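Local structure of B-agarase (Saccharophagus degradans, 4BQ2) at residues D205-N210 with L383-G388; G299-Q304 with Y359-S364; M658-Y663 with F720-D725. The protein hydrolyses agarose as a family 50 exo-beta-agarase of the marine bacterium Saccharophagus degradans, probably releasing products from chain ends. All blocks are in the same frame, centred on the assembly; numbering follows the deposited sequence.

Contact 1: D205-N210 with L383-G388; sequences DEFGQN and LERKYG
Arg385 reaches from helix 378-387 to the loop 205-210 and holds the carbonyl oxygen of Glu206. NH1 donates to Glu206 O at 2.9 Å. NH2 adds a weak bond to the same Glu206 O at 3.1 Å. The two nitrogens thus fork onto one oxygen. Arg385 NH1 also donates to Asn382 OD1. NH1 lies above the carbonyl plane of Glu206, 37° out of it, and neither bond to Glu206 O is straight. The Arg385 chain is extended from CG to NE, which carries the guanidinium across to the loop. Leu222 and Leu225 of helix 222-235 touch this side chain.

The tight side is at Phe207. Its CD1 sits over one face of the guanidinium, near the rim, and CE1 is 3.8 Å from Arg385 NE. The ring and guanidinium planes are 60° apart, so this is not a parallel stack. Glu206 CG covers one face of the Phe207 ring. The looser side is at Glu206, a partly exposed residue whose carboxylate turns off from the arginine. Its OE2 stays 5.9 Å from Arg385 NH2, so no salt bridge forms.

Asp205 OD1 takes the backbone N of Phe207 and of Gln209 from opposite faces of its plane. The gripped carbonyl lies within a type I beta turn, Asp205 to Gly208, which an Asx turn at Asp205 accompanies.

Contact 2: G299-Q304 with Y359-S364; sequences GYDYDQ and YNYRRS
This is a buried side-chain contact between strand 359-362 and the end of strand 296-301 with the residue that follows it. The two strands belong to one antiparallel sheet but are not neighbours in it. Strand 373-376 lies between them, and Tyr361 reaches from the outermost strand to Asp301 and Tyr302. CG of Tyr361 stands anti to its backbone N (chi1 -170°), which carries the phenol across to Asp301.

The Tyr361 OH donates to the syn lone pair of Asp301 OD1 at 2.7 Å. OD1 lies at the edge of the Tyr361 ring, near its plane. The carboxylate and ring planes are 23° apart. Asp301 OD1 also accepts from the backbone N of Tyr302 at 2.8 Å, from above the carboxylate plane. Two donors thus fix this oxygen, while OD2 pairs with Arg372.

The Tyr302 and Tyr361 side chains slide past each other in opposite directions. Their ring planes are 26° apart and the centroids 5.3 Å apart, so the rings barely overlap. The closest atoms are Tyr302 CD2 and Tyr361 CD1, at 3.4 Å.

The Tyr302 hydroxyl is hydrogen-bonded to Glu374 OE2 on the intervening strand. The Tyr302 side chain also touches Ser330 and Phe331 of helix 328-332. Asp301 meets His335 on strand 335-336, at the far edge of the sheet.

Contact 3: M658-Y663 with F720-D725; sequences MDHGSY and FVDVTD
A single, almost perfectly straight hydrogen bond makes up this whole contact. His660 NE2 donates to Asp722 OD2 at 2.9 Å, with an N-H...O angle of 177°. The oxygen lies at the edge of the imidazole, in the ring plane. Asp722 OD2 accepts this bond on its anti lone pair, the side away from OD1. The two side chains cross at about a right angle, and the ring and carboxylate planes are 44° apart.

Both groups are set from their own loops. These loops follow strands 648-652 and 693-699, which are parallel neighbours in one sheet. CG of His660 is anti to the backbone N (chi1 -161°), which places the ring against Asp722. Tyr215 and Tyr728 meet this ring as well, Tyr728 edge-to-face.

Asp722 is fixed through its second oxygen. OD1 accepts from the backbone N of Thr724 at 3.0 Å, from above the carboxylate plane, and this closes an Asx turn. Thr724 OG1 donates to the syn lone pair of Asp722 OD1 at 2.6 Å. The backbone N of Thr726 is a further donor to OD1. A type I beta turn from Asp722 to Asp725 carries these groups, with Asp725 N bonded to Asp722 O at 3.0 Å. A glycerol, probably from the crystallisation liquor, lies about 4 Å from the Asp722 side chain.

OD1 and OD2 thus have separate tasks. One ties the carboxylate to its own turn and the other holds the histidine. This histidine-carboxylate bond fixes the donor role of NE2 and the rotation of the imidazole.

Contacts 1 and 3 form one connected region, with centres about 13 Å apart. Asn210 ND2 lies 2.9 Å from Gly661 O, a probable hydrogen bond. Lys386 NZ makes a salt bridge to Asp725 OD2 at 3.1 Å. The loop 205-210 also packs on the turn of contact 3, where Phe207 O is 3.4 Å from Val723 CG1. Glycerol, probably from the crystallisation liquor, is hydrogen-bonded to the backbone N of Asn210 and of Val723; whether this marks a pocket is open. Contact 2 stands apart, its centre about 22 Å from that of contact 1 and 26 Å from that of contact 3. In sequence it is nested within the loop that contact 1 closes.

Contact 1: D205-N210 with L383-G388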
loop_
_atom_site.group_PDB
_atom_site.type_symbol
_atom_site.label_atom_id
_atom_site.label_comp_id
_atom_site.label_asym_id
_atom_site.label_seq_id
_atom_site.Cartn_x
_atom_site.Cartn_y
_atom_site.Cartn_z
ATOM N N ASP A 205 17.366 16.017 -9.049
ATOM C CA ASP A 205 18.359 16.213 -10.091
ATOM C C ASP A 205 17.867 15.721 -11.473
ATOM O O ASP A 205 16.678 15.390 -11.623
ATOM C CB ASP A 205 19.697 15.605 -9.656
ATOM C CG ASP A 205 19.721 14.088 -9.713
ATOM O OD1 ASP A 205 18.756 13.428 -10.227
ATOM O OD2 ASP A 205 20.742 13.553 -9.262
ATOM N N GLU A 206 18.741 15.678 -12.489
ATOM C CA GLU A 206 18.264 15.382 -13.843
ATOM C C GLU A 206 17.876 13.894 -14.018
ATOM O O GLU A 206 17.183 13.566 -14.975
ATOM C CB GLU A 206 19.283 15.792 -14.935
ATOM C CG GLU A 206 20.598 15.032 -14.861
ATOM C CD GLU A 206 21.633 15.722 -13.984
ATOM O OE1 GLU A 206 21.267 16.293 -12.908
ATOM O OE2 GLU A 206 22.823 15.684 -14.380
ATOM N N PHE A 207 18.311 13.050 -13.082
ATOM C CA PHE A 207 18.084 11.586 -13.083
ATOM C C PHE A 207 16.882 11.214 -12.189
ATOM O O PHE A 207 16.556 10.024 -12.006
ATOM C CB PHE A 207 19.348 10.854 -12.595
ATOM C CG PHE A 207 20.572 11.136 -13.423
ATOM C CD1 PHE A 207 20.669 10.664 -14.743
ATOM C CD2 PHE A 207 21.627 11.899 -12.896
ATOM C CE1 PHE A 207 21.790 10.948 -15.512
ATOM C CE2 PHE A 207 22.770 12.158 -13.655
ATOM C CZ PHE A 207 22.849 11.697 -14.961
ATOM N N GLY A 208 16.215 12.223 -11.631
ATOM C CA GLY A 208 15.107 11.959 -10.699
ATOM C C GLY A 208 15.524 11.612 -9.268
ATOM O O GLY A 208 14.660 11.275 -8.454
ATOM N N GLN A 209 16.821 11.721 -8.949
ATOM C CA GLN A 209 17.359 11.416 -7.592
ATOM C C GLN A 209 17.310 12.616 -6.640
ATOM O O GLN A 209 17.232 13.758 -7.068
ATOM C CB GLN A 209 18.815 10.936 -7.674
ATOM C CG GLN A 209 19.078 9.877 -8.724
ATOM C CD GLN A 209 20.561 9.587 -8.933
ATOM O OE1 GLN A 209 20.993 8.455 -8.780
ATOM N NE2 GLN A 209 21.352 10.619 -9.252
ATOM N N ASN A 210 17.355 12.333 -5.349
ATOM C CA ASN A 210 17.451 13.341 -4.295
ATOM C C ASN A 210 18.680 14.199 -4.602
ATOM O O ASN A 210 19.820 13.713 -4.584
ATOM C CB ASN A 210 17.579 12.617 -2.955
ATOM C CG ASN A 210 17.595 13.552 -1.763
ATOM O OD1 ASN A 210 18.194 14.635 -1.815
ATOM N ND2 ASN A 210 16.936 13.126 -0.666
ATOM N N LEU A 383 15.548 4.959 -18.659
ATOM C CA LEU A 383 15.574 3.834 -19.595
ATOM C C LEU A 383 16.140 4.303 -20.952
ATOM O O LEU A 383 16.990 3.635 -21.530
ATOM C CB LEU A 383 14.193 3.235 -19.801
ATOM C CG LEU A 383 13.537 2.619 -18.552
ATOM C CD1 LEU A 383 12.219 2.004 -18.969
ATOM C CD2 LEU A 383 14.439 1.577 -17.894
ATOM N N GLU A 384 15.690 5.460 -21.441
ATOM C CA GLU A 384 16.244 5.945 -22.711
ATOM C C GLU A 384 17.729 6.253 -22.555
ATOM O O GLU A 384 18.557 5.869 -23.420
ATOM C CB GLU A 384 15.496 7.157 -23.260
ATOM C CG GLU A 384 15.948 7.504 -24.682
ATOM C CD GLU A 384 15.146 8.624 -25.306
ATOM O OE1 GLU A 384 14.005 8.883 -24.888
ATOM O OE2 GLU A 384 15.677 9.258 -26.232
ATOM N N ARG A 385 18.096 6.888 -21.439
ATOM C CA ARG A 385 19.514 7.179 -21.196
ATOM C C ARG A 385 20.353 5.923 -21.189
ATOM O O ARG A 385 21.453 5.919 -21.748
ATOM C CB ARG A 385 19.725 7.893 -19.857
ATOM C CG ARG A 385 19.271 9.357 -19.855
ATOM C CD ARG A 385 19.594 9.957 -18.482
ATOM N NE ARG A 385 19.431 11.408 -18.444
ATOM C CZ ARG A 385 18.529 12.080 -17.729
ATOM N NH1 ARG A 385 17.644 11.455 -16.968
ATOM N NH2 ARG A 385 18.510 13.413 -17.778
ATOM N N LYS A 386 19.864 4.860 -20.547
ATOM C CA LYS A 386 20.627 3.592 -20.445
ATOM C C LYS A 386 20.725 2.790 -21.721
ATOM O O LYS A 386 21.798 2.240 -22.035
ATOM C CB LYS A 386 20.019 2.647 -19.398
ATOM C CG LYS A 386 20.399 2.943 -17.962
ATOM C CD LYS A 386 19.728 1.980 -16.967
ATOM C CE LYS A 386 20.227 0.552 -17.101
ATOM N NZ LYS A 386 19.894 -0.278 -15.892
ATOM N N TYR A 387 19.600 2.683 -22.426
ATOM C CA TYR A 387 19.506 1.724 -23.520
ATOM C C TYR A 387 19.513 2.362 -24.880
ATOM O O TYR A 387 19.679 1.659 -25.883
ATOM C CB TYR A 387 18.273 0.802 -23.356
ATOM C CG TYR A 387 18.300 -0.010 -22.069
ATOM C CD1 TYR A 387 19.423 -0.738 -21.707
ATOM C CD2 TYR A 387 17.191 -0.063 -21.231
ATOM C CE1 TYR A 387 19.461 -1.490 -20.528
ATOM C CE2 TYR A 387 17.217 -0.803 -20.041
ATOM C CZ TYR A 387 18.364 -1.528 -19.716
ATOM O OH TYR A 387 18.402 -2.274 -18.581
ATOM N N GLY A 388 19.346 3.689 -24.903
ATOM C CA GLY A 388 19.330 4.471 -26.130
ATOM C C GLY A 388 18.230 3.993 -27.061
ATOM O O GLY A 388 17.281 3.321 -26.624
#

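Contact 2: G299-Q304 with Y359-S364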
loop_
_atom_site.group_PDB
_atom_site.type_symbol
_atom_site.label_atom_id
_atom_site.label_comp_id
_atom_site.label_asym_id
_atom_site.label_seq_id
_atom_site.Cartn_x
_atom_site.Cartn_y
_atom_site.Cartn_z
ATOM N N GLY A 299 3.988 20.560 -11.752
ATOM C CA GLY A 299 3.462 21.851 -11.378
ATOM C C GLY A 299 3.005 22.664 -12.574
ATOM O O GLY A 299 2.508 23.781 -12.397
ATOM N N TYR A 300 3.165 22.126 -13.784
ATOM C CA TYR A 300 2.610 22.785 -14.969
ATOM C C TYR A 300 1.261 22.201 -15.428
ATOM O O TYR A 300 0.884 21.065 -15.063
ATOM C CB TYR A 300 3.636 22.806 -16.101
ATOM C CG TYR A 300 4.871 23.629 -15.761
ATOM C CD1 TYR A 300 5.891 23.090 -14.982
ATOM C CD2 TYR A 300 4.997 24.958 -16.194
ATOM C CE1 TYR A 300 7.016 23.832 -14.656
ATOM C CE2 TYR A 300 6.115 25.710 -15.869
ATOM C CZ TYR A 300 7.125 25.134 -15.101
ATOM O OH TYR A 300 8.251 25.849 -14.763
ATOM N N ASP A 301 0.540 22.982 -16.240
ATOM C CA ASP A 301 -0.728 22.566 -16.792
ATOM C C ASP A 301 -0.839 23.010 -18.252
ATOM O O ASP A 301 -0.058 23.847 -18.722
ATOM C CB ASP A 301 -1.901 23.064 -15.927
ATOM C CG ASP A 301 -3.118 22.139 -15.994
ATOM O OD1 ASP A 301 -3.132 21.174 -16.809
ATOM O OD2 ASP A 301 -4.079 22.379 -15.227
ATOM N N TYR A 302 -1.757 22.391 -18.974
ATOM C CA TYR A 302 -1.946 22.673 -20.385
ATOM C C TYR A 302 -3.337 23.256 -20.586
ATOM O O TYR A 302 -4.227 23.049 -19.750
ATOM C CB TYR A 302 -1.810 21.393 -21.220
ATOM C CG TYR A 302 -0.466 20.673 -21.088
ATOM C CD1 TYR A 302 0.721 21.382 -20.890
ATOM C CD2 TYR A 302 -0.387 19.277 -21.174
ATOM C CE1 TYR A 302 1.943 20.722 -20.767
ATOM C CE2 TYR A 302 0.832 18.620 -21.046
ATOM C CZ TYR A 302 1.991 19.355 -20.851
ATOM O OH TYR A 302 3.198 18.707 -20.738
ATOM N N ASP A 303 -3.539 24.012 -21.662
ATOM C CA ASP A 303 -4.879 24.533 -21.914
ATOM C C ASP A 303 -5.749 23.386 -22.448
ATOM O O ASP A 303 -5.385 22.682 -23.395
ATOM C CB ASP A 303 -4.858 25.802 -22.784
ATOM C CG ASP A 303 -4.510 27.074 -21.970
ATOM O OD1 ASP A 303 -5.381 27.588 -21.234
ATOM O OD2 ASP A 303 -3.362 27.560 -22.055
ATOM N N GLN A 304 -6.881 23.193 -21.779
ATOM C CA GLN A 304 -7.721 21.993 -21.871
ATOM C C GLN A 304 -8.226 21.641 -23.271
ATOM O O GLN A 304 -8.542 20.473 -23.531
ATOM C CB GLN A 304 -8.858 22.027 -20.839
ATOM C CG GLN A 304 -8.350 22.122 -19.402
ATOM C CD GLN A 304 -7.511 20.910 -18.982
ATOM O OE1 GLN A 304 -6.295 21.010 -18.789
ATOM N NE2 GLN A 304 -8.159 19.764 -18.845
ATOM N N TYR A 359 7.481 13.142 -20.755
ATOM C CA TYR A 359 6.359 13.864 -20.170
ATOM C C TYR A 359 5.085 13.017 -20.196
ATOM O O TYR A 359 4.906 12.158 -21.064
ATOM C CB TYR A 359 6.121 15.187 -20.886
ATOM C CG TYR A 359 7.073 16.286 -20.453
ATOM C CD1 TYR A 359 7.008 16.823 -19.165
ATOM C CD2 TYR A 359 8.027 16.812 -21.344
ATOM C CE1 TYR A 359 7.878 17.831 -18.766
ATOM C CE2 TYR A 359 8.895 17.816 -20.944
ATOM C CZ TYR A 359 8.807 18.323 -19.660
ATOM O OH TYR A 359 9.679 19.324 -19.263
ATOM N N ASN A 360 4.221 13.273 -19.221
ATOM C CA ASN A 360 2.951 12.581 -19.050
ATOM C C ASN A 360 1.917 13.661 -18.739
ATOM O O ASN A 360 2.277 14.800 -18.363
ATOM C CB ASN A 360 3.070 11.576 -17.884
ATOM C CG ASN A 360 1.772 10.808 -17.613
ATOM O OD1 ASN A 360 0.993 10.522 -18.523
ATOM N ND2 ASN A 360 1.547 10.459 -16.350
ATOM N N TYR A 361 0.643 13.331 -18.920
ATOM C CA TYR A 361 -0.427 14.190 -18.425
ATOM C C TYR A 361 -1.493 13.336 -17.742
ATOM O O TYR A 361 -1.997 12.378 -18.336
ATOM C CB TYR A 361 -1.056 15.023 -19.545
ATOM C CG TYR A 361 -1.987 16.077 -18.989
ATOM C CD1 TYR A 361 -1.502 17.340 -18.622
ATOM C CD2 TYR A 361 -3.348 15.805 -18.779
ATOM C CE1 TYR A 361 -2.351 18.298 -18.089
ATOM C CE2 TYR A 361 -4.201 16.769 -18.236
ATOM C CZ TYR A 361 -3.688 18.010 -17.887
ATOM O OH TYR A 361 -4.522 18.971 -17.339
ATOM N N ARG A 362 -1.846 13.678 -16.508
ATOM C CA ARG A 362 -2.953 12.988 -15.849
ATOM C C ARG A 362 -4.176 13.907 -15.764
ATOM O O ARG A 362 -4.038 15.081 -15.462
ATOM C CB ARG A 362 -2.515 12.478 -14.473
ATOM C CG ARG A 362 -1.551 11.293 -14.532
ATOM C CD ARG A 362 -2.057 10.169 -15.447
ATOM N NE ARG A 362 -1.313 8.916 -15.263
ATOM C CZ ARG A 362 -1.109 8.005 -16.211
ATOM N NH1 ARG A 362 -1.564 8.180 -17.459
ATOM N NH2 ARG A 362 -0.411 6.908 -15.914
ATOM N N ARG A 363 -5.366 13.380 -16.055
ATOM C CA ARG A 363 -6.577 14.219 -16.097
ATOM C C ARG A 363 -7.307 14.200 -14.769
ATOM O O ARG A 363 -8.247 14.962 -14.558
ATOM C CB ARG A 363 -7.475 13.811 -17.264
ATOM C CG ARG A 363 -6.755 13.930 -18.603
ATOM C CD ARG A 363 -7.456 13.106 -19.664
ATOM N NE ARG A 363 -7.013 11.706 -19.640
ATOM C CZ ARG A 363 -7.181 10.839 -20.641
ATOM N NH1 ARG A 363 -7.786 11.210 -21.781
ATOM N NH2 ARG A 363 -6.735 9.593 -20.510
ATOM N N SER A 364 -6.842 13.356 -13.858
ATOM C CA SER A 364 -7.386 13.320 -12.504
ATOM C C SER A 364 -6.293 12.875 -11.533
ATOM O O SER A 364 -5.202 12.469 -11.956
ATOM C CB SER A 364 -8.578 12.371 -12.424
ATOM O OG SER A 364 -8.162 11.063 -12.771
#

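Contact 3: M658-Y663 with F720-D725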
loop_
_atom_site.group_PDB
_atom_site.type_symbol
_atom_site.label_atom_id
_atom_site.label_comp_id
_atom_site.label_asym_id
_atom_site.label_seq_id
_atom_site.Cartn_x
_atom_site.Cartn_y
_atom_site.Cartn_z
ATOM N N MET A 658 15.568 4.517 4.401
ATOM C CA MET A 658 15.793 5.944 4.117
ATOM C C MET A 658 17.254 6.269 3.822
ATOM O O MET A 658 17.648 7.451 3.822
ATOM C CB MET A 658 15.273 6.782 5.296
ATOM C CG MET A 658 13.829 6.446 5.657
ATOM S SD MET A 658 13.242 7.240 7.158
ATOM C CE MET A 658 13.012 8.898 6.509
ATOM N N ASP A 659 18.045 5.230 3.557
ATOM C CA ASP A 659 19.483 5.370 3.295
ATOM C C ASP A 659 19.870 5.453 1.789
ATOM O O ASP A 659 21.061 5.391 1.444
ATOM C CB ASP A 659 20.237 4.222 3.947
ATOM C CG ASP A 659 19.858 2.845 3.359
ATOM O OD1 ASP A 659 18.850 2.727 2.614
ATOM O OD2 ASP A 659 20.582 1.887 3.643
ATOM N N HIS A 660 18.877 5.611 0.919
ATOM C CA HIS A 660 19.098 5.772 -0.515
ATOM C C HIS A 660 18.292 6.944 -1.031
ATOM O O HIS A 660 17.795 6.946 -2.174
ATOM C CB HIS A 660 18.713 4.455 -1.202
ATOM C CG HIS A 660 19.270 4.259 -2.572
ATOM N ND1 HIS A 660 20.493 3.661 -2.804
ATOM C CD2 HIS A 660 18.699 4.444 -3.787
ATOM C CE1 HIS A 660 20.671 3.536 -4.107
ATOM N NE2 HIS A 660 19.593 3.996 -4.726
ATOM N N GLY A 661 18.158 7.984 -0.200
ATOM C CA GLY A 661 17.642 9.242 -0.695
ATOM C C GLY A 661 16.154 9.472 -0.600
ATOM O O GLY A 661 15.688 10.564 -0.877
ATOM N N SER A 662 15.379 8.468 -0.171
ATOM C CA SER A 662 13.934 8.664 -0.055
ATOM C C SER A 662 13.524 9.459 1.174
ATOM O O SER A 662 14.092 9.312 2.225
ATOM C CB SER A 662 13.192 7.310 -0.038
ATOM O OG SER A 662 11.799 7.532 -0.157
ATOM N N TYR A 663 12.464 10.239 1.052
ATOM C CA TYR A 663 11.892 10.915 2.219
ATOM C C TYR A 663 10.948 10.034 3.024
ATOM O O TYR A 663 10.492 10.440 4.082
ATOM C CB TYR A 663 11.094 12.125 1.766
ATOM C CG TYR A 663 11.875 13.074 0.880
ATOM C CD1 TYR A 663 13.177 13.437 1.205
ATOM C CD2 TYR A 663 11.294 13.627 -0.263
ATOM C CE1 TYR A 663 13.897 14.327 0.425
ATOM C CE2 TYR A 663 12.012 14.504 -1.062
ATOM C CZ TYR A 663 13.310 14.851 -0.715
ATOM O OH TYR A 663 14.033 15.729 -1.523
ATOM N N PHE A 720 12.441 -2.850 -6.114
ATOM C CA PHE A 720 13.647 -3.666 -6.339
ATOM C C PHE A 720 14.678 -2.889 -7.171
ATOM O O PHE A 720 15.853 -3.216 -7.154
ATOM C CB PHE A 720 13.283 -5.012 -7.003
ATOM C CG PHE A 720 13.096 -6.125 -6.014
ATOM C CD1 PHE A 720 12.122 -6.040 -5.026
ATOM C CD2 PHE A 720 13.938 -7.244 -6.043
ATOM C CE1 PHE A 720 11.954 -7.083 -4.106
ATOM C CE2 PHE A 720 13.781 -8.269 -5.121
ATOM C CZ PHE A 720 12.791 -8.195 -4.143
ATOM N N VAL A 721 14.232 -1.857 -7.869
ATOM C CA VAL A 721 15.169 -0.947 -8.581
ATOM C C VAL A 721 14.864 0.476 -8.197
ATOM O O VAL A 721 13.723 0.793 -7.850
ATOM C CB VAL A 721 15.102 -1.103 -10.132
ATOM C CG1 VAL A 721 15.431 -2.547 -10.565
ATOM C CG2 VAL A 721 13.749 -0.664 -10.715
ATOM N N ASP A 722 15.861 1.359 -8.315
ATOM C CA ASP A 722 15.636 2.771 -8.031
ATOM C C ASP A 722 15.236 3.577 -9.296
ATOM O O ASP A 722 14.949 2.983 -10.353
ATOM C CB ASP A 722 16.861 3.327 -7.273
ATOM C CG ASP A 722 18.073 3.557 -8.154
ATOM O OD1 ASP A 722 18.038 3.326 -9.404
ATOM O OD2 ASP A 722 19.097 4.033 -7.566
ATOM N N VAL A 723 15.183 4.908 -9.195
ATOM C CA VAL A 723 14.720 5.761 -10.313
ATOM C C VAL A 723 15.641 5.677 -11.544
ATOM O O VAL A 723 15.217 5.978 -12.666
ATOM C CB VAL A 723 14.532 7.231 -9.845
ATOM C CG1 VAL A 723 15.879 7.851 -9.540
ATOM C CG2 VAL A 723 13.759 8.067 -10.864
ATOM N N THR A 724 16.895 5.272 -11.343
ATOM C CA THR A 724 17.844 5.093 -12.443
ATOM C C THR A 724 17.803 3.686 -13.077
ATOM O O THR A 724 18.671 3.335 -13.928
ATOM C CB THR A 724 19.280 5.409 -11.993
ATOM O OG1 THR A 724 19.743 4.383 -11.119
ATOM C CG2 THR A 724 19.340 6.758 -11.266
ATOM N N ASP A 725 16.819 2.885 -12.647
ATOM C CA ASP A 725 16.688 1.479 -13.081
ATOM C C ASP A 725 17.855 0.620 -12.588
ATOM O O ASP A 725 18.279 -0.324 -13.254
ATOM C CB ASP A 725 16.537 1.396 -14.604
ATOM C CG ASP A 725 16.163 0.020 -15.069
ATOM O OD1 ASP A 725 15.260 -0.612 -14.447
ATOM O OD2 ASP A 725 16.798 -0.420 -16.055
#